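Local coordinates for protein arginyl-trna synthetase (Thermus thermophilus, PDB 1IQ0) that probably attaches L-arginine to its cognate tRNA at the expense of ATP, acting as a monomeric class I aminoacyl-tRNA synthetase, at residues A[260-265]-A[274-279]; A[308-313]-A[366-371]; A[359-364]-A[380-385]; A[315-320]-A[341-346]. All blocks are in the same frame, centred on the assembly; numbering follows the deposited sequence.

Contact 1: A[260-265]-A[274-279]; sequences PHVFRP and LVMDAS
Phe263 and Val275 exchange two backbone hydrogen bonds: Phe263 N gives to Val275 O at 3.0 Å, and Val275 N gives back to Phe263 O, also at 3.0 Å. The returning bond is the straighter, 170° at the hydrogen against 146°. Asp277 N adds a third, donating almost linearly to His261 O at 2.7 Å. Val262 and Met276 lie between these bonds as the non-hydrogen-bonded pair. Their face is tightly packed. Val262 CG1, held anti to its own nitrogen (chi1 166°), touches Leu274 CD1 at 3.9 Å, while the other branch, CG2, meets Met276 CG, likewise at 3.9 Å. Leu256 covers Val262 and Met276 from helix 248-256, and Ala367 and Leu370 of helix 361-370 close on Met276; both residues are buried, as is Leu274. The pairing is that of a beta hairpin whose second strand, 274-277, is also bordered by strand 289-291, completing a three-stranded antiparallel sheet. On the other face Val275 CG1 is itself closely packed, 3.1 Å from Phe263 O and 3.7 Å from Pro265 CD. Looser is the partly exposed ring of Phe263, which has this methyl over one face, near the rim. At the solvent-exposed corner Arg264 runs extended, with Leu274 CD1 over one face of its guanidinium and NH1 in a salt bridge with Glu257. The partly exposed Asp277 turns its carboxylate along its own chain, where OD2 accepts from Ser279 N, which makes an Asx turn, and also from Ser279 OG.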
loop_
_atom_site.group_PDB
_atom_site.type_symbol
_atom_site.label_atom_id
_atom_site.label_comp_id
_atom_site.label_asym_id
_atom_site.label_seq_id
_atom_site.Cartn_x
_atom_site.Cartn_y
_atom_site.Cartn_z
ATOM N N PRO A 260 -4.139 -36.460 -6.654
ATOM C CA PRO A 260 -3.729 -37.669 -5.940
ATOM C C PRO A 260 -3.170 -37.315 -4.558
ATOM O O PRO A 260 -3.097 -38.166 -3.672
ATOM C CB PRO A 260 -2.678 -38.272 -6.867
ATOM C CG PRO A 260 -2.069 -37.059 -7.514
ATOM C CD PRO A 260 -3.290 -36.233 -7.837
ATOM N N HIS A 261 -2.793 -36.051 -4.376
ATOM C CA HIS A 261 -2.252 -35.594 -3.100
ATOM C C HIS A 261 -3.312 -35.034 -2.151
ATOM O O HIS A 261 -2.990 -34.458 -1.115
ATOM C CB HIS A 261 -1.155 -34.562 -3.344
ATOM C CG HIS A 261 -0.041 -35.081 -4.195
ATOM N ND1 HIS A 261 0.179 -34.645 -5.483
ATOM C CD2 HIS A 261 0.867 -36.059 -3.968
ATOM C CE1 HIS A 261 1.173 -35.332 -6.015
ATOM N NE2 HIS A 261 1.607 -36.198 -5.117
ATOM N N VAL A 262 -4.578 -35.199 -2.520
ATOM C CA VAL A 262 -5.701 -34.758 -1.689
ATOM C C VAL A 262 -6.505 -36.027 -1.444
ATOM O O VAL A 262 -7.131 -36.560 -2.359
ATOM C CB VAL A 262 -6.579 -33.715 -2.416
ATOM C CG1 VAL A 262 -7.897 -33.533 -1.677
ATOM C CG2 VAL A 262 -5.842 -32.383 -2.485
ATOM N N PHE A 263 -6.485 -36.513 -0.209
ATOM C CA PHE A 263 -7.169 -37.759 0.106
ATOM C C PHE A 263 -7.562 -37.882 1.573
ATOM O O PHE A 263 -7.166 -37.063 2.407
ATOM C CB PHE A 263 -6.248 -38.919 -0.267
ATOM C CG PHE A 263 -4.894 -38.833 0.381
ATOM C CD1 PHE A 263 -4.691 -39.317 1.670
ATOM C CD2 PHE A 263 -3.836 -38.210 -0.274
ATOM C CE1 PHE A 263 -3.453 -39.181 2.299
ATOM C CE2 PHE A 263 -2.594 -38.066 0.345
ATOM C CZ PHE A 263 -2.402 -38.551 1.634
ATOM N N ARG A 264 -8.330 -38.925 1.877
ATOM C CA ARG A 264 -8.782 -39.184 3.240
ATOM C C ARG A 264 -8.058 -40.380 3.839
ATOM O O ARG A 264 -8.293 -41.519 3.439
ATOM C CB ARG A 264 -10.287 -39.473 3.274
ATOM C CG ARG A 264 -11.187 -38.303 2.942
ATOM C CD ARG A 264 -12.632 -38.608 3.332
ATOM N NE ARG A 264 -13.510 -37.461 3.122
ATOM C CZ ARG A 264 -13.830 -36.973 1.928
ATOM N NH1 ARG A 264 -13.349 -37.532 0.825
ATOM N NH2 ARG A 264 -14.627 -35.915 1.835
ATOM N N PRO A 265 -7.161 -40.140 4.804
ATOM C CA PRO A 265 -6.453 -41.272 5.408
ATOM C C PRO A 265 -7.471 -42.208 6.069
ATOM O O PRO A 265 -8.309 -41.765 6.857
ATOM C CB PRO A 265 -5.536 -40.595 6.427
ATOM C CG PRO A 265 -5.257 -39.262 5.797
ATOM C CD PRO A 265 -6.621 -38.859 5.288
ATOM N N LEU A 274 -10.277 -35.017 5.430
ATOM C CA LEU A 274 -9.808 -34.803 4.062
ATOM C C LEU A 274 -8.576 -33.929 4.199
ATOM O O LEU A 274 -8.638 -32.835 4.758
ATOM C CB LEU A 274 -10.854 -34.087 3.203
ATOM C CG LEU A 274 -10.383 -33.802 1.771
ATOM C CD1 LEU A 274 -10.148 -35.124 1.053
ATOM C CD2 LEU A 274 -11.406 -32.963 1.021
ATOM N N VAL A 275 -7.454 -34.412 3.691
ATOM C CA VAL A 275 -6.216 -33.670 3.810
ATOM C C VAL A 275 -5.529 -33.424 2.474
ATOM O O VAL A 275 -5.739 -34.152 1.501
ATOM C CB VAL A 275 -5.251 -34.417 4.758
ATOM C CG1 VAL A 275 -4.915 -35.781 4.185
ATOM C CG2 VAL A 275 -3.998 -33.605 4.975
ATOM N N MET A 276 -4.711 -32.378 2.444
ATOM C CA MET A 276 -3.951 -32.005 1.258
ATOM C C MET A 276 -2.466 -32.181 1.576
ATOM O O MET A 276 -1.949 -31.566 2.513
ATOM C CB MET A 276 -4.209 -30.541 0.890
ATOM C CG MET A 276 -3.502 -30.097 -0.383
ATOM S SD MET A 276 -3.599 -28.321 -0.673
ATOM C CE MET A 276 -5.306 -28.157 -1.148
ATOM N N ASP A 277 -1.787 -33.023 0.806
ATOM C CA ASP A 277 -0.357 -33.253 1.008
ATOM C C ASP A 277 0.401 -32.217 0.192
ATOM O O ASP A 277 0.475 -32.311 -1.035
ATOM C CB ASP A 277 0.021 -34.668 0.551
ATOM C CG ASP A 277 1.512 -34.964 0.705
ATOM O OD1 ASP A 277 1.959 -36.011 0.194
ATOM O OD2 ASP A 277 2.231 -34.157 1.333
ATOM N N ALA A 278 0.959 -31.224 0.876
ATOM C CA ALA A 278 1.699 -30.155 0.213
ATOM C C ALA A 278 3.181 -30.464 -0.029
ATOM O O ALA A 278 3.890 -29.643 -0.613
ATOM C CB ALA A 278 1.576 -28.864 1.031
ATOM N N SER A 279 3.651 -31.631 0.403
ATOM C CA SER A 279 5.067 -31.968 0.233
ATOM C C SER A 279 5.584 -31.992 -1.207
ATOM O O SER A 279 6.721 -31.600 -1.464
ATOM C CB SER A 279 5.396 -33.303 0.920
ATOM O OG SER A 279 4.759 -34.401 0.289
#

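Contact 2: A[308-313]-A[366-371]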
loop_
_atom_site.group_PDB
_atom_site.type_symbol
_atom_site.label_atom_id
_atom_site.label_comp_id
_atom_site.label_asym_id
_atom_site.label_seq_id
_atom_site.Cartn_x
_atom_site.Cartn_y
_atom_site.Cartn_z
ATOM N N PHE A 308 -11.880 -19.176 -1.895
ATOM C CA PHE A 308 -11.926 -17.750 -2.192
ATOM C C PHE A 308 -10.774 -17.346 -3.122
ATOM O O PHE A 308 -10.969 -16.583 -4.064
ATOM C CB PHE A 308 -11.877 -16.961 -0.875
ATOM C CG PHE A 308 -12.204 -15.495 -1.017
ATOM C CD1 PHE A 308 -13.135 -15.058 -1.953
ATOM C CD2 PHE A 308 -11.627 -14.557 -0.159
ATOM C CE1 PHE A 308 -13.488 -13.705 -2.029
ATOM C CE2 PHE A 308 -11.975 -13.209 -0.228
ATOM C CZ PHE A 308 -12.906 -12.783 -1.163
ATOM N N GLN A 309 -9.576 -17.853 -2.851
ATOM C CA GLN A 309 -8.418 -17.557 -3.694
ATOM C C GLN A 309 -8.695 -18.038 -5.121
ATOM O O GLN A 309 -8.346 -17.366 -6.086
ATOM C CB GLN A 309 -7.174 -18.274 -3.165
ATOM C CG GLN A 309 -5.893 -18.004 -3.951
ATOM C CD GLN A 309 -5.412 -16.566 -3.811
ATOM O OE1 GLN A 309 -5.496 -15.978 -2.733
ATOM N NE2 GLN A 309 -4.892 -16.002 -4.898
ATOM N N PHE A 310 -9.312 -19.210 -5.246
ATOM C CA PHE A 310 -9.634 -19.766 -6.555
ATOM C C PHE A 310 -10.567 -18.849 -7.345
ATOM O O PHE A 310 -10.397 -18.672 -8.553
ATOM C CB PHE A 310 -10.273 -21.156 -6.402
ATOM C CG PHE A 310 -9.274 -22.277 -6.217
ATOM C CD1 PHE A 310 -9.698 -23.606 -6.221
ATOM C CD2 PHE A 310 -7.917 -22.013 -6.050
ATOM C CE1 PHE A 310 -8.792 -24.655 -6.063
ATOM C CE2 PHE A 310 -7.000 -23.059 -5.890
ATOM C CZ PHE A 310 -7.439 -24.384 -5.897
ATOM N N TRP A 311 -11.545 -18.262 -6.661
ATOM C CA TRP A 311 -12.488 -17.361 -7.310
ATOM C C TRP A 311 -11.772 -16.091 -7.751
ATOM O O TRP A 311 -11.986 -15.603 -8.854
ATOM C CB TRP A 311 -13.628 -16.993 -6.358
ATOM C CG TRP A 311 -14.502 -15.887 -6.896
ATOM C CD1 TRP A 311 -15.515 -16.002 -7.811
ATOM C CD2 TRP A 311 -14.390 -14.487 -6.598
ATOM N NE1 TRP A 311 -16.038 -14.755 -8.102
ATOM C CE2 TRP A 311 -15.364 -13.813 -7.372
ATOM C CE3 TRP A 311 -13.557 -13.739 -5.756
ATOM C CZ2 TRP A 311 -15.526 -12.425 -7.327
ATOM C CZ3 TRP A 311 -13.717 -12.356 -5.710
ATOM C CH2 TRP A 311 -14.693 -11.715 -6.490
ATOM N N LYS A 312 -10.919 -15.559 -6.881
ATOM C CA LYS A 312 -10.172 -14.340 -7.188
ATOM C C LYS A 312 -9.386 -14.472 -8.486
ATOM O O LYS A 312 -9.298 -13.519 -9.262
ATOM C CB LYS A 312 -9.197 -14.006 -6.055
ATOM C CG LYS A 312 -9.845 -13.516 -4.762
ATOM C CD LYS A 312 -8.772 -13.111 -3.750
ATOM C CE LYS A 312 -9.366 -12.473 -2.497
ATOM N NZ LYS A 312 -8.272 -12.179 -1.516
ATOM N N MET A 313 -8.818 -15.654 -8.719
ATOM C CA MET A 313 -8.028 -15.881 -9.923
ATOM C C MET A 313 -8.807 -16.514 -11.081
ATOM O O MET A 313 -8.214 -16.967 -12.054
ATOM C CB MET A 313 -6.777 -16.710 -9.580
ATOM C CG MET A 313 -5.816 -15.959 -8.631
ATOM S SD MET A 313 -4.386 -16.902 -8.060
ATOM C CE MET A 313 -3.033 -15.646 -8.250
ATOM N N ALA A 366 0.508 -23.962 -2.436
ATOM C CA ALA A 366 0.467 -25.395 -2.699
ATOM C C ALA A 366 -0.853 -25.800 -3.333
ATOM O O ALA A 366 -0.879 -26.649 -4.226
ATOM C CB ALA A 366 0.676 -26.169 -1.399
ATOM N N ALA A 367 -1.946 -25.193 -2.869
ATOM C CA ALA A 367 -3.264 -25.507 -3.398
ATOM C C ALA A 367 -3.343 -25.122 -4.870
ATOM O O ALA A 367 -3.850 -25.889 -5.698
ATOM C CB ALA A 367 -4.342 -24.784 -2.595
ATOM N N LEU A 368 -2.847 -23.935 -5.201
ATOM C CA LEU A 368 -2.863 -23.496 -6.589
ATOM C C LEU A 368 -2.008 -24.427 -7.460
ATOM O O LEU A 368 -2.391 -24.754 -8.577
ATOM C CB LEU A 368 -2.364 -22.050 -6.702
ATOM C CG LEU A 368 -3.357 -20.954 -6.303
ATOM C CD1 LEU A 368 -2.614 -19.647 -6.089
ATOM C CD2 LEU A 368 -4.424 -20.799 -7.384
ATOM N N ALA A 369 -0.859 -24.862 -6.951
ATOM C CA ALA A 369 0.007 -25.760 -7.725
ATOM C C ALA A 369 -0.636 -27.141 -7.914
ATOM O O ALA A 369 -0.718 -27.650 -9.035
ATOM C CB ALA A 369 1.375 -25.903 -7.043
ATOM N N LEU A 370 -1.104 -27.737 -6.821
ATOM C CA LEU A 370 -1.735 -29.054 -6.883
ATOM C C LEU A 370 -2.964 -29.070 -7.785
ATOM O O LEU A 370 -3.288 -30.093 -8.394
ATOM C CB LEU A 370 -2.121 -29.516 -5.479
ATOM C CG LEU A 370 -0.920 -29.803 -4.577
ATOM C CD1 LEU A 370 -1.381 -30.059 -3.151
ATOM C CD2 LEU A 370 -0.158 -31.004 -5.129
ATOM N N ALA A 371 -3.648 -27.937 -7.870
ATOM C CA ALA A 371 -4.834 -27.840 -8.705
ATOM C C ALA A 371 -4.402 -27.668 -10.154
ATOM O O ALA A 371 -5.234 -27.611 -11.052
ATOM C CB ALA A 371 -5.692 -26.654 -8.264
#
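Two helices of the catalytic domain meet near their C-terminal ends, Phe310 in the last turn of helix 301-312 and Met313 just after it closing on Leu368 of helix 361-370. The segment axes come no nearer than 11.0 Å and cross at -63°, a wide separation that has to be bridged by long side chains. Phe310 does most of the bridging. With its CG anti to the carbonyl carbon (chi1 -82°), the ring reaches across so that CE2 lies 3.7 Å from Leu368 CD2, the two side chains sliding past one another in opposite directions. The ring's far end, CZ, meets Ala371 CB at 3.7 Å, and Ala367 O stands at the ring edge, in its plane, 3.9 Å from CZ. The other leucine branch, Leu368 CD1, touches Met313 SD at 3.8 Å, the two chains crossing at about a right angle. That sulfur also accepts a weak hydrogen bond from Gln309 NE2 at 3.3 Å, and the same amide nitrogen is bonded to Thr349 OG1. If Phe310 were an alanine, the space between the helices would probably open, leaving Leu368 CD2 and Ala371 CB without the ring they pack against. Strand 348-354, on which Gln309 and Lys312 bear, lies beneath; helices layered in this way over a parallel sheet are characteristic of the Rossmann-type catalytic domain of class I synthetases.

Contact 3: A[359-364]-A[380-385]; sequences HPQALV and AHHLAY
Gln361 and His382 have CA atoms 7.2 Å apart, and Val364 and Ala380 7.6 Å, so the start of helix 361-370 stands off strand 380-390 by the depth of a side-chain layer, too far for backbone pairing. Gln361 and His382 supply most of that layer. Gln361 CG lies 3.2 Å from His382 ND1, approaching the imidazole obliquely, and the glutamine chain, extended beyond CG, then passes His382 in the opposite sense, with NE2 at 3.3 Å from His382 CB. The amide and ring planes are 45° apart, which is neither stacked nor perpendicular. Since Gln361 is poorly ordered, the detailed placing of its whole side chain is doubtful. At the imidazole edge His359 O lies in the ring plane, 3.2 Å from His382 CE1, though His359 is also poorly ordered. His382 reaches this position with chi1 at -94°, well away from a staggered value. Replacing His382 by an alanine would probably leave His359 O without the ring edge it faces and Gln361 freer to turn. Deeper in, Val364 CG2 meets Ala380 CB at 3.9 Å, a small apolar contact. Helix 361-370 is the main helix of the connection from strand 348-354 to its parallel neighbour 380-390, a beta-alpha-beta crossover; Leu363 leans on Tyr302 and Ile306 of helix 301-312, while Ala380 and His382 touch Thr349 and Asn351 of strand 348-354.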
loop_
_atom_site.group_PDB
_atom_site.type_symbol
_atom_site.label_atom_id
_atom_site.label_comp_id
_atom_site.label_asym_id
_atom_site.label_seq_id
_atom_site.Cartn_x
_atom_site.Cartn_y
_atom_site.Cartn_z
ATOM N N HIS A 359 -2.515 -16.581 7.798
ATOM C CA HIS A 359 -2.373 -17.973 7.388
ATOM C C HIS A 359 -1.142 -18.083 6.488
ATOM O O HIS A 359 -0.817 -17.152 5.750
ATOM C CB HIS A 359 -3.615 -18.436 6.620
ATOM C CG HIS A 359 -4.899 -18.243 7.367
ATOM N ND1 HIS A 359 -5.381 -16.999 7.710
ATOM C CD2 HIS A 359 -5.808 -19.137 7.823
ATOM C CE1 HIS A 359 -6.533 -17.135 8.345
ATOM N NE2 HIS A 359 -6.814 -18.421 8.426
ATOM N N PRO A 360 -0.442 -19.228 6.533
ATOM C CA PRO A 360 0.759 -19.442 5.717
ATOM C C PRO A 360 0.511 -19.414 4.206
ATOM O O PRO A 360 -0.355 -20.127 3.698
ATOM C CB PRO A 360 1.259 -20.801 6.200
ATOM C CG PRO A 360 -0.012 -21.512 6.551
ATOM C CD PRO A 360 -0.777 -20.443 7.298
ATOM N N GLN A 361 1.280 -18.588 3.499
ATOM C CA GLN A 361 1.157 -18.471 2.047
ATOM C C GLN A 361 1.337 -19.840 1.412
ATOM O O GLN A 361 0.834 -20.105 0.317
ATOM C CB GLN A 361 2.211 -17.512 1.490
ATOM C CG GLN A 361 2.008 -16.059 1.880
ATOM C CD GLN A 361 3.042 -15.140 1.258
ATOM O OE1 GLN A 361 3.197 -15.099 0.037
ATOM N NE2 GLN A 361 3.755 -14.394 2.096
ATOM N N ALA A 362 2.064 -20.706 2.110
ATOM C CA ALA A 362 2.322 -22.057 1.638
ATOM C C ALA A 362 1.016 -22.775 1.289
ATOM O O ALA A 362 0.969 -23.562 0.341
ATOM C CB ALA A 362 3.081 -22.842 2.706
ATOM N N LEU A 363 -0.033 -22.496 2.063
ATOM C CA LEU A 363 -1.348 -23.106 1.859
ATOM C C LEU A 363 -1.926 -22.872 0.465
ATOM O O LEU A 363 -2.109 -23.820 -0.299
ATOM C CB LEU A 363 -2.351 -22.588 2.901
ATOM C CG LEU A 363 -3.826 -22.983 2.698
ATOM C CD1 LEU A 363 -4.049 -24.458 3.031
ATOM C CD2 LEU A 363 -4.698 -22.111 3.579
ATOM N N VAL A 364 -2.225 -21.620 0.131
ATOM C CA VAL A 364 -2.807 -21.334 -1.179
ATOM C C VAL A 364 -1.814 -21.617 -2.288
ATOM O O VAL A 364 -2.192 -22.062 -3.376
ATOM C CB VAL A 364 -3.295 -19.866 -1.292
ATOM C CG1 VAL A 364 -4.192 -19.528 -0.119
ATOM C CG2 VAL A 364 -2.118 -18.927 -1.372
ATOM N N ALA A 380 0.388 -15.159 -5.639
ATOM C CA ALA A 380 -0.510 -14.929 -4.514
ATOM C C ALA A 380 0.338 -14.323 -3.403
ATOM O O ALA A 380 0.981 -15.041 -2.640
ATOM C CB ALA A 380 -1.130 -16.242 -4.059
ATOM N N HIS A 381 0.337 -12.998 -3.310
ATOM C CA HIS A 381 1.157 -12.330 -2.310
ATOM C C HIS A 381 0.461 -11.931 -1.021
ATOM O O HIS A 381 -0.755 -11.768 -0.959
ATOM C CB HIS A 381 1.798 -11.079 -2.917
ATOM C CG HIS A 381 2.447 -11.319 -4.241
ATOM N ND1 HIS A 381 1.915 -10.851 -5.423
ATOM C CD2 HIS A 381 3.585 -11.976 -4.573
ATOM C CE1 HIS A 381 2.699 -11.208 -6.426
ATOM N NE2 HIS A 381 3.719 -11.891 -5.936
ATOM N N HIS A 382 1.279 -11.761 0.004
ATOM C CA HIS A 382 0.832 -11.345 1.322
ATOM C C HIS A 382 1.650 -10.121 1.721
ATOM O O HIS A 382 2.858 -10.054 1.482
ATOM C CB HIS A 382 1.066 -12.451 2.360
ATOM C CG HIS A 382 -0.115 -13.346 2.581
ATOM N ND1 HIS A 382 -0.144 -14.307 3.569
ATOM C CD2 HIS A 382 -1.311 -13.422 1.949
ATOM C CE1 HIS A 382 -1.306 -14.935 3.537
ATOM N NE2 HIS A 382 -2.032 -14.418 2.564
ATOM N N LEU A 383 0.985 -9.147 2.317
ATOM C CA LEU A 383 1.660 -7.960 2.789
ATOM C C LEU A 383 1.326 -7.958 4.278
ATOM O O LEU A 383 0.265 -7.483 4.692
ATOM C CB LEU A 383 1.114 -6.710 2.084
ATOM C CG LEU A 383 1.863 -5.391 2.308
ATOM C CD1 LEU A 383 3.355 -5.616 2.135
ATOM C CD2 LEU A 383 1.360 -4.331 1.329
ATOM N N ALA A 384 2.219 -8.541 5.071
ATOM C CA ALA A 384 2.022 -8.634 6.514
ATOM C C ALA A 384 2.610 -7.420 7.220
ATOM O O ALA A 384 3.682 -6.939 6.860
ATOM C CB ALA A 384 2.663 -9.915 7.046
ATOM N N TYR A 385 1.907 -6.931 8.235
ATOM C CA TYR A 385 2.375 -5.762 8.961
ATOM C C TYR A 385 2.377 -5.964 10.469
ATOM O O TYR A 385 1.610 -6.763 11.003
ATOM C CB TYR A 385 1.501 -4.564 8.599
ATOM C CG TYR A 385 0.044 -4.792 8.901
ATOM C CD1 TYR A 385 -0.474 -4.539 10.173
ATOM C CD2 TYR A 385 -0.824 -5.282 7.916
ATOM C CE1 TYR A 385 -1.821 -4.766 10.454
ATOM C CE2 TYR A 385 -2.168 -5.511 8.189
ATOM C CZ TYR A 385 -2.659 -5.249 9.456
ATOM O OH TYR A 385 -3.995 -5.442 9.719
#

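Contact 4: A[315-320]-A[341-346]; sequences ILEGLR and AYTPKA
Leu319 O receives Tyr342 N at 3.0 Å, with 165° at the hydrogen and the donor tilted 16° from the carbonyl plane. The same oxygen is also approached by Ala341 CA, at 3.4 Å, in a CA-H...O contact. Next to this bond Arg320 and Ala341 form a non-hydrogen-bonded antiparallel pair. Here a water does the linking: it accepts from Ala341 N at 3.0 Å and from Arg320 NH1, also at 3.0 Å, meeting the guanidinium at its edge and in its plane. NH1 has a protein acceptor as well, Gly339 O, while Ala341 CB lies over one face of the group, 3.8 Å from NH1. Arg320 gets there with an extended chain from CG to NE. The pairing belongs to the border of the nine-stranded mixed sheet, where strand 340-341 runs outermost, antiparallel to 320-323. Beyond it the chains separate and bonding thins. Thr343 OG1, anti to its own carbonyl carbon (chi1 -66°), gives only a weak hydrogen bond to Leu316 O at 3.5 Å, and the Glu317 side chain crosses that of Thr343 at about a right angle, Glu317 CG lying 3.6 Å from Thr343 OG1. Other acceptors here are served from neighbouring helices: Glu317 O takes a bond from Lys251 NZ, and Tyr342 O a weak one from Trp311 NE1. The ring of Tyr342 is engaged by Arg333 in a cation-pi contact.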
loop_
_atom_site.group_PDB
_atom_site.type_symbol
_atom_site.label_atom_id
_atom_site.label_comp_id
_atom_site.label_asym_id
_atom_site.label_seq_id
_atom_site.Cartn_x
_atom_site.Cartn_y
_atom_site.Cartn_z
ATOM N N ILE A 315 -10.483 -19.308 -11.240
ATOM C CA ILE A 315 -10.521 -20.757 -11.281
ATOM C C ILE A 315 -11.935 -21.234 -10.974
ATOM O O ILE A 315 -12.395 -22.235 -11.528
ATOM C CB ILE A 315 -9.525 -21.339 -10.268
ATOM C CG1 ILE A 315 -8.109 -20.890 -10.648
ATOM C CG2 ILE A 315 -9.645 -22.848 -10.214
ATOM C CD1 ILE A 315 -7.035 -21.281 -9.631
ATOM N N LEU A 316 -12.629 -20.505 -10.104
ATOM C CA LEU A 316 -14.002 -20.849 -9.732
ATOM C C LEU A 316 -14.946 -19.672 -9.955
ATOM O O LEU A 316 -14.520 -18.521 -9.937
ATOM C CB LEU A 316 -14.074 -21.268 -8.262
ATOM C CG LEU A 316 -13.417 -22.585 -7.844
ATOM C CD1 LEU A 316 -13.642 -22.799 -6.348
ATOM C CD2 LEU A 316 -14.009 -23.750 -8.651
ATOM N N GLU A 317 -16.225 -19.969 -10.160
ATOM C CA GLU A 317 -17.242 -18.938 -10.372
ATOM C C GLU A 317 -18.445 -19.163 -9.455
ATOM O O GLU A 317 -18.563 -20.211 -8.818
ATOM C CB GLU A 317 -17.702 -18.943 -11.834
ATOM C CG GLU A 317 -16.615 -18.532 -12.824
ATOM C CD GLU A 317 -17.066 -18.619 -14.272
ATOM O OE1 GLU A 317 -18.083 -17.992 -14.629
ATOM O OE2 GLU A 317 -16.394 -19.312 -15.058
ATOM N N GLY A 318 -19.339 -18.179 -9.393
ATOM C CA GLY A 318 -20.520 -18.311 -8.558
ATOM C C GLY A 318 -21.008 -17.009 -7.947
ATOM O O GLY A 318 -22.208 -16.835 -7.714
ATOM N N LEU A 319 -20.082 -16.090 -7.689
ATOM C CA LEU A 319 -20.410 -14.794 -7.099
ATOM C C LEU A 319 -21.072 -13.855 -8.117
ATOM O O LEU A 319 -20.661 -13.790 -9.284
ATOM C CB LEU A 319 -19.128 -14.161 -6.535
ATOM C CG LEU A 319 -18.883 -14.061 -5.019
ATOM C CD1 LEU A 319 -19.734 -15.044 -4.244
ATOM C CD2 LEU A 319 -17.394 -14.279 -4.731
ATOM N N ARG A 320 -22.100 -13.139 -7.665
ATOM C CA ARG A 320 -22.845 -12.189 -8.489
ATOM C C ARG A 320 -22.774 -10.815 -7.842
ATOM O O ARG A 320 -22.804 -10.702 -6.614
ATOM C CB ARG A 320 -24.308 -12.621 -8.615
ATOM C CG ARG A 320 -24.498 -13.869 -9.440
ATOM C CD ARG A 320 -25.946 -14.336 -9.454
ATOM N NE ARG A 320 -26.101 -15.495 -10.324
ATOM C CZ ARG A 320 -26.040 -15.446 -11.653
ATOM N NH1 ARG A 320 -25.839 -14.286 -12.270
ATOM N NH2 ARG A 320 -26.155 -16.559 -12.366
ATOM N N ALA A 341 -22.985 -12.158 -12.785
ATOM C CA ALA A 341 -21.949 -13.107 -12.406
ATOM C C ALA A 341 -20.592 -12.529 -12.795
ATOM O O ALA A 341 -20.412 -12.050 -13.913
ATOM C CB ALA A 341 -22.182 -14.441 -13.110
ATOM N N TYR A 342 -19.628 -12.594 -11.882
ATOM C CA TYR A 342 -18.319 -12.018 -12.161
ATOM C C TYR A 342 -17.166 -12.566 -11.333
ATOM O O TYR A 342 -17.314 -12.861 -10.150
ATOM C CB TYR A 342 -18.394 -10.503 -11.951
ATOM C CG TYR A 342 -17.059 -9.787 -11.965
ATOM C CD1 TYR A 342 -16.510 -9.319 -13.156
ATOM C CD2 TYR A 342 -16.350 -9.566 -10.781
ATOM C CE1 TYR A 342 -15.286 -8.644 -13.174
ATOM C CE2 TYR A 342 -15.123 -8.893 -10.786
ATOM C CZ TYR A 342 -14.598 -8.434 -11.986
ATOM O OH TYR A 342 -13.397 -7.756 -12.003
ATOM N N THR A 343 -16.017 -12.681 -11.989
ATOM C CA THR A 343 -14.766 -13.115 -11.385
ATOM C C THR A 343 -13.728 -12.118 -11.897
ATOM O O THR A 343 -13.710 -11.800 -13.087
ATOM C CB THR A 343 -14.333 -14.500 -11.866
ATOM O OG1 THR A 343 -15.260 -15.489 -11.411
ATOM C CG2 THR A 343 -12.977 -14.814 -11.335
ATOM N N PRO A 344 -12.842 -11.625 -11.014
ATOM C CA PRO A 344 -11.812 -10.659 -11.416
ATOM C C PRO A 344 -10.751 -11.262 -12.334
ATOM O O PRO A 344 -10.055 -10.536 -13.047
ATOM C CB PRO A 344 -11.193 -10.218 -10.084
ATOM C CG PRO A 344 -12.172 -10.658 -9.038
ATOM C CD PRO A 344 -12.739 -11.930 -9.578
ATOM N N LYS A 345 -10.623 -12.586 -12.313
ATOM C CA LYS A 345 -9.609 -13.264 -13.129
ATOM C C LYS A 345 -8.241 -12.643 -12.838
ATOM O O LYS A 345 -7.472 -12.348 -13.751
ATOM C CB LYS A 345 -9.923 -13.118 -14.623
ATOM C CG LYS A 345 -11.223 -13.762 -15.081
ATOM C CD LYS A 345 -11.365 -13.650 -16.597
ATOM C CE LYS A 345 -12.636 -14.308 -17.111
ATOM N NZ LYS A 345 -13.866 -13.618 -16.639
ATOM N N ALA A 346 -7.938 -12.450 -11.560
ATOM C CA ALA A 346 -6.681 -11.831 -11.161
ATOM C C ALA A 346 -5.441 -12.614 -11.555
ATOM O O ALA A 346 -5.374 -13.826 -11.364
ATOM C CB ALA A 346 -6.675 -11.590 -9.657
HETATM O O HOH W 1 -24.919 -13.106 -14.924
#

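How the contacts relate
Contact 2 is the hub. Its centre lies about 13 Å from those of contacts 3 and 4 and about 15 Å from that of contact 1, and it touches all three. Helix 361-370 serves both contacts 2 and 3, and its Leu370 CD1 meets Met276 CG of contact 1 at 3.5 Å. Contact 4, nested in the chain between the two segments of contact 2, joins it through probable backbone bonds from Ile315 N to Phe310 O (2.8 Å) and from Ala346 N to Lys312 O (2.9 Å). Contacts 1 and 4 stay about 11 Å apart at their nearest atoms. Lys312 is salt-bridged to Glu108 of strand 104-108, the strand just before the predicted 'HIGH' region, Val112 to His122, in the chain.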